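Local coordinates for cobalamin biosynthesis protein CobN (Mycobacterium tuberculosis, PDB 7C6O) that is the large, catalytic subunit of cobaltochelatase, which probably carries the site where cobalt is inserted into the corrin ring during cobalamin biosynthesis, at residues L883-T888 and G942-A947; N593-G598 and S889-A894. All blocks are in the same frame, centred on the assembly; numbering follows the deposited sequence.

Interaction 1: residues L883-T888 and G942-A947; sequences LSVWGT and GFFRDA
The ring of F944 touches V885 and turns its edge to the backbone of W886 and G887. The contact lies at the C-terminal ends of two adjacent parallel strands of an alpha/beta sheet, where each chain turns into its helix. Strand 880-885 runs into helix 887-893, and strand 935-940 runs into helix 942-947. Backbone hydrogen bonds of V885 with R939 and S941 bring the strand ends together.

The ring of F944 is reached in two ways. CG1 of V885 comes in obliquely, 3.5 Å from CE1 of F944. CG1 stands anti to the backbone N of V885 (chi1 174°), which brings this methyl, rather than CG2, to the CD1-CE1 side of the ring. The backbone of W886 and G887 meets the ring rim. N of G887 lies in the ring plane, 3.7 Å from CD1 of F944, and C of W886 is equally near that atom. I898 and F948 add further packing to the same ring.

G887 is the point of closest backbone approach, with its CA 4.2 Å from CA of F944. With no side chain in the way, the G887 backbone lies directly against both phenylalanines. CB of W886, the N-cap residue of helix 887-893, points away from helix 942-947, and its indole makes a cation-pi contact with K1059.

One face of the F943 ring carries CB of A947, 3.6 Å above the ring plane and toward the rim. CG of F943 is anti to the backbone N (chi1 177°), beside the carbonyl carbon. The edge of its ring then meets the glycine, with CD2 of F943 3.8 Å from CA of G887.

Interaction 2: residues N593-G598 and S889-A894; sequences NDPGEG and SAMRTA
R892 reaches across from helix 887-893 to the N terminus of helix 595-604 and grips the backbone and side chain there with one edge of its guanidinium. Its chain is extended from CG to NE, which carries the charged end past P595 to N593 and D594. NE of R892 donates to O of N593 at 2.7 Å. The bond is nearly straight (169°), and the oxygen lies in the guanidinium plane. NH2 of R892 adds a weak bond to this same oxygen.

The side chains of D594 and R892 run alongside, heading in the same direction, but their flat groups are turned 59° apart. NH2 of R892 therefore meets OD1 of D594, 2.8 Å away, from above the carboxylate plane. This is a salt bridge. D594 is the N-cap residue of helix 595-604, though its carboxylate makes no capping bond. A water accepts from NH2 of R892 and donates to OE2 of E597.

P595 sits against both the arginine stem and M891. The proline lies across the arginine stem, nearly perpendicular to it, with CD of P595 3.8 Å from CG of R892. The side chains of P595 and M891 run antiparallel past each other, and CG of P595 is 3.5 Å from CB of M891. The extended methionine chain then brings SD of M891 to 3.7 Å from CA of G596.

O of N593 and OD1 of D594, both acceptors, are only 2.9 Å apart. The positive arginine, bound to both, probably offsets their repulsion in this buried loop at the start of helix 595-604.

Strand 586-591 belongs to a different sheet from strand 880-885. It leads into 593-598, the first segment of interaction 2. The chain closes a long, mostly helical loop of 290 residues when it reaches 889-894. Just before that point it passes 883-888, the first segment of interaction 1. Interaction 1 closes a shorter loop of 53 residues at 942-947. The segments alternate along the chain, so the two loops cross. Helix 887-893 serves both contacts. T888 joins them directly: its OG1 probably hydrogen-bonds to N of G596 and OE1 of E597. Together the two interactions tie the two sheets through helices 595-604, 887-893 and 942-947.

Interaction 1: residues L883-T888 and G942-A947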
loop_
_atom_site.group_PDB
_atom_site.type_symbol
_atom_site.label_atom_id
_atom_site.label_comp_id
_atom_site.label_asym_id
_atom_site.label_seq_id
_atom_site.Cartn_x
_atom_site.Cartn_y
_atom_site.Cartn_z
ATOM N N LEU A 883 0.638 -19.870 -2.737
ATOM C CA LEU A 883 1.045 -18.583 -3.288
ATOM C C LEU A 883 0.970 -17.509 -2.215
ATOM O O LEU A 883 -0.045 -17.386 -1.521
ATOM C CB LEU A 883 0.168 -18.191 -4.481
ATOM C CG LEU A 883 0.530 -16.881 -5.187
ATOM C CD1 LEU A 883 1.858 -17.019 -5.928
ATOM C CD2 LEU A 883 -0.582 -16.445 -6.139
ATOM N N SER A 884 2.041 -16.728 -2.088
ATOM C CA SER A 884 2.057 -15.574 -1.201
ATOM C C SER A 884 1.689 -14.328 -1.996
ATOM O O SER A 884 2.240 -14.088 -3.074
ATOM C CB SER A 884 3.429 -15.411 -0.546
ATOM O OG SER A 884 3.709 -16.499 0.317
ATOM N N VAL A 885 0.756 -13.540 -1.464
ATOM C CA VAL A 885 0.141 -12.438 -2.198
ATOM C C VAL A 885 0.224 -11.179 -1.347
ATOM O O VAL A 885 -0.267 -11.163 -0.211
ATOM C CB VAL A 885 -1.320 -12.747 -2.566
ATOM C CG1 VAL A 885 -1.979 -11.537 -3.192
ATOM C CG2 VAL A 885 -1.387 -13.946 -3.509
ATOM N N TRP A 886 0.816 -10.121 -1.902
ATOM C CA TRP A 886 1.032 -8.869 -1.192
ATOM C C TRP A 886 0.198 -7.746 -1.797
ATOM O O TRP A 886 -0.069 -7.724 -3.002
ATOM C CB TRP A 886 2.506 -8.459 -1.226
ATOM C CG TRP A 886 3.430 -9.394 -0.517
ATOM C CD1 TRP A 886 3.108 -10.280 0.469
ATOM C CD2 TRP A 886 4.837 -9.537 -0.744
ATOM N NE1 TRP A 886 4.230 -10.966 0.872
ATOM C CE2 TRP A 886 5.305 -10.527 0.142
ATOM C CE3 TRP A 886 5.745 -8.927 -1.614
ATOM C CZ2 TRP A 886 6.643 -10.919 0.186
ATOM C CZ3 TRP A 886 7.073 -9.315 -1.569
ATOM C CH2 TRP A 886 7.509 -10.301 -0.674
ATOM N N GLY A 887 -0.180 -6.790 -0.948
ATOM C CA GLY A 887 -0.938 -5.648 -1.431
ATOM C C GLY A 887 -0.129 -4.757 -2.354
ATOM O O GLY A 887 -0.647 -4.251 -3.356
ATOM N N THR A 888 1.153 -4.553 -2.035
ATOM C CA THR A 888 1.990 -3.714 -2.884
ATOM C C THR A 888 2.125 -4.308 -4.281
ATOM O O THR A 888 2.200 -3.565 -5.266
ATOM C CB THR A 888 3.361 -3.498 -2.226
ATOM O OG1 THR A 888 4.045 -2.422 -2.879
ATOM C CG2 THR A 888 4.224 -4.756 -2.292
ATOM N N GLY A 942 -0.857 -8.856 5.918
ATOM C CA GLY A 942 -1.759 -8.015 6.684
ATOM C C GLY A 942 -2.246 -6.819 5.890
ATOM O O GLY A 942 -3.420 -6.445 5.967
ATOM N N PHE A 943 -1.359 -6.209 5.100
ATOM C CA PHE A 943 -1.778 -5.047 4.326
ATOM C C PHE A 943 -2.734 -5.434 3.205
ATOM O O PHE A 943 -3.659 -4.677 2.891
ATOM C CB PHE A 943 -0.577 -4.305 3.747
ATOM C CG PHE A 943 -0.971 -3.140 2.888
ATOM C CD1 PHE A 943 -1.458 -1.977 3.465
ATOM C CD2 PHE A 943 -0.896 -3.218 1.506
ATOM C CE1 PHE A 943 -1.843 -0.906 2.682
ATOM C CE2 PHE A 943 -1.284 -2.152 0.716
ATOM C CZ PHE A 943 -1.756 -0.992 1.304
ATOM N N PHE A 944 -2.514 -6.590 2.568
ATOM C CA PHE A 944 -3.461 -7.048 1.556
ATOM C C PHE A 944 -4.856 -7.181 2.146
ATOM O O PHE A 944 -5.844 -6.762 1.530
ATOM C CB PHE A 944 -3.009 -8.380 0.955
ATOM C CG PHE A 944 -3.841 -8.824 -0.219
ATOM C CD1 PHE A 944 -3.442 -8.527 -1.515
ATOM C CD2 PHE A 944 -5.025 -9.523 -0.029
ATOM C CE1 PHE A 944 -4.204 -8.923 -2.600
ATOM C CE2 PHE A 944 -5.795 -9.922 -1.110
ATOM C CZ PHE A 944 -5.380 -9.624 -2.397
ATOM N N ARG A 945 -4.955 -7.773 3.338
ATOM C CA ARG A 945 -6.223 -7.824 4.059
ATOM C C ARG A 945 -6.803 -6.427 4.266
ATOM O O ARG A 945 -8.003 -6.206 4.049
ATOM C CB ARG A 945 -6.007 -8.534 5.395
ATOM C CG ARG A 945 -7.090 -8.332 6.440
ATOM C CD ARG A 945 -6.501 -8.575 7.822
ATOM N NE ARG A 945 -5.577 -7.509 8.202
ATOM C CZ ARG A 945 -4.611 -7.630 9.108
ATOM N NH1 ARG A 945 -4.414 -8.783 9.735
ATOM N NH2 ARG A 945 -3.833 -6.591 9.380
ATOM N N ASP A 946 -5.961 -5.467 4.664
ATOM C CA ASP A 946 -6.426 -4.112 4.952
ATOM C C ASP A 946 -6.963 -3.419 3.705
ATOM O O ASP A 946 -8.024 -2.782 3.742
ATOM C CB ASP A 946 -5.287 -3.276 5.535
ATOM C CG ASP A 946 -4.864 -3.726 6.910
ATOM O OD1 ASP A 946 -5.407 -4.731 7.420
ATOM O OD2 ASP A 946 -3.978 -3.059 7.479
ATOM N N ALA A 947 -6.221 -3.500 2.600
ATOM C CA ALA A 947 -6.469 -2.659 1.437
ATOM C C ALA A 947 -7.347 -3.309 0.378
ATOM O O ALA A 947 -7.940 -2.589 -0.434
ATOM C CB ALA A 947 -5.141 -2.254 0.786
#

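Interaction 2: residues N593-G598 and S889-A894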
loop_
_atom_site.group_PDB
_atom_site.type_symbol
_atom_site.label_atom_id
_atom_site.label_comp_id
_atom_site.label_asym_id
_atom_site.label_seq_id
_atom_site.Cartn_x
_atom_site.Cartn_y
_atom_site.Cartn_z
ATOM N N ASN A 593 7.924 3.039 -6.326
ATOM C CA ASN A 593 7.474 1.715 -6.737
ATOM C C ASN A 593 7.191 0.793 -5.554
ATOM O O ASN A 593 7.145 -0.429 -5.728
ATOM C CB ASN A 593 8.484 1.069 -7.689
ATOM C CG ASN A 593 9.786 0.706 -7.009
ATOM O OD1 ASN A 593 10.609 1.573 -6.726
ATOM N ND2 ASN A 593 9.991 -0.582 -6.765
ATOM N N ASP A 594 6.968 1.350 -4.362
ATOM C CA ASP A 594 6.502 0.591 -3.200
ATOM C C ASP A 594 5.145 1.137 -2.758
ATOM O O ASP A 594 5.012 1.688 -1.655
ATOM C CB ASP A 594 7.511 0.646 -2.055
ATOM C CG ASP A 594 8.739 -0.208 -2.316
ATOM O OD1 ASP A 594 8.780 -0.908 -3.352
ATOM O OD2 ASP A 594 9.667 -0.182 -1.482
ATOM N N PRO A 595 4.107 0.983 -3.592
ATOM C CA PRO A 595 2.815 1.615 -3.269
ATOM C C PRO A 595 2.158 1.079 -2.010
ATOM O O PRO A 595 1.555 1.856 -1.260
ATOM C CB PRO A 595 1.967 1.321 -4.513
ATOM C CG PRO A 595 2.590 0.107 -5.114
ATOM C CD PRO A 595 4.054 0.238 -4.861
ATOM N N GLY A 596 2.244 -0.228 -1.759
ATOM C CA GLY A 596 1.546 -0.794 -0.615
ATOM C C GLY A 596 2.070 -0.268 0.707
ATOM O O GLY A 596 1.301 0.128 1.587
ATOM N N GLU A 597 3.393 -0.247 0.860
ATOM C CA GLU A 597 3.972 0.205 2.118
ATOM C C GLU A 597 3.737 1.698 2.329
ATOM O O GLU A 597 3.488 2.140 3.456
ATOM C CB GLU A 597 5.461 -0.132 2.153
ATOM C CG GLU A 597 5.758 -1.625 1.991
ATOM C CD GLU A 597 5.868 -2.063 0.533
ATOM O OE1 GLU A 597 5.382 -1.336 -0.360
ATOM O OE2 GLU A 597 6.451 -3.140 0.280
ATOM N N GLY A 598 3.803 2.492 1.258
ATOM C CA GLY A 598 3.499 3.908 1.390
ATOM C C GLY A 598 2.046 4.149 1.746
ATOM O O GLY A 598 1.729 5.033 2.548
ATOM N N SER A 889 2.108 -5.641 -4.392
ATOM C CA SER A 889 2.165 -6.283 -5.700
ATOM C C SER A 889 0.886 -6.042 -6.489
ATOM O O SER A 889 0.935 -5.774 -7.695
ATOM C CB SER A 889 2.408 -7.783 -5.535
ATOM O OG SER A 889 3.611 -8.032 -4.828
ATOM N N ALA A 890 -0.271 -6.150 -5.832
ATOM C CA ALA A 890 -1.526 -5.863 -6.516
ATOM C C ALA A 890 -1.574 -4.421 -7.000
ATOM O O ALA A 890 -2.164 -4.136 -8.046
ATOM C CB ALA A 890 -2.710 -6.156 -5.595
ATOM N N MET A 891 -0.944 -3.504 -6.268
ATOM C CA MET A 891 -0.934 -2.107 -6.686
ATOM C C MET A 891 0.069 -1.847 -7.805
ATOM O O MET A 891 -0.147 -0.946 -8.621
ATOM C CB MET A 891 -0.636 -1.210 -5.488
ATOM C CG MET A 891 -1.709 -1.247 -4.414
ATOM S SD MET A 891 -1.235 -0.297 -2.963
ATOM C CE MET A 891 -2.796 -0.241 -2.079
ATOM N N ARG A 892 1.164 -2.615 -7.856
ATOM C CA ARG A 892 2.139 -2.451 -8.930
ATOM C C ARG A 892 1.622 -2.999 -10.256
ATOM O O ARG A 892 1.972 -2.477 -11.322
ATOM C CB ARG A 892 3.449 -3.163 -8.585
ATOM C CG ARG A 892 4.270 -2.586 -7.440
ATOM C CD ARG A 892 5.579 -3.382 -7.309
ATOM N NE ARG A 892 6.402 -2.957 -6.184
ATOM C CZ ARG A 892 6.873 -3.771 -5.245
ATOM N NH1 ARG A 892 6.619 -5.073 -5.296
ATOM N NH2 ARG A 892 7.616 -3.283 -4.264
ATOM N N THR A 893 0.814 -4.059 -10.214
ATOM C CA THR A 893 0.436 -4.803 -11.406
ATOM C C THR A 893 -1.048 -4.743 -11.734
ATOM O O THR A 893 -1.446 -5.261 -12.787
ATOM C CB THR A 893 0.821 -6.282 -11.256
ATOM O OG1 THR A 893 -0.004 -6.879 -10.249
ATOM C CG2 THR A 893 2.281 -6.422 -10.850
ATOM N N ALA A 894 -1.867 -4.147 -10.870
ATOM C CA ALA A 894 -3.326 -4.188 -10.952
ATOM C C ALA A 894 -3.874 -5.605 -10.793
ATOM O O ALA A 894 -4.983 -5.898 -11.250
ATOM C CB ALA A 894 -3.845 -3.550 -12.249
HETATM O O HOH W 1 8.421 -4.430 -1.701
#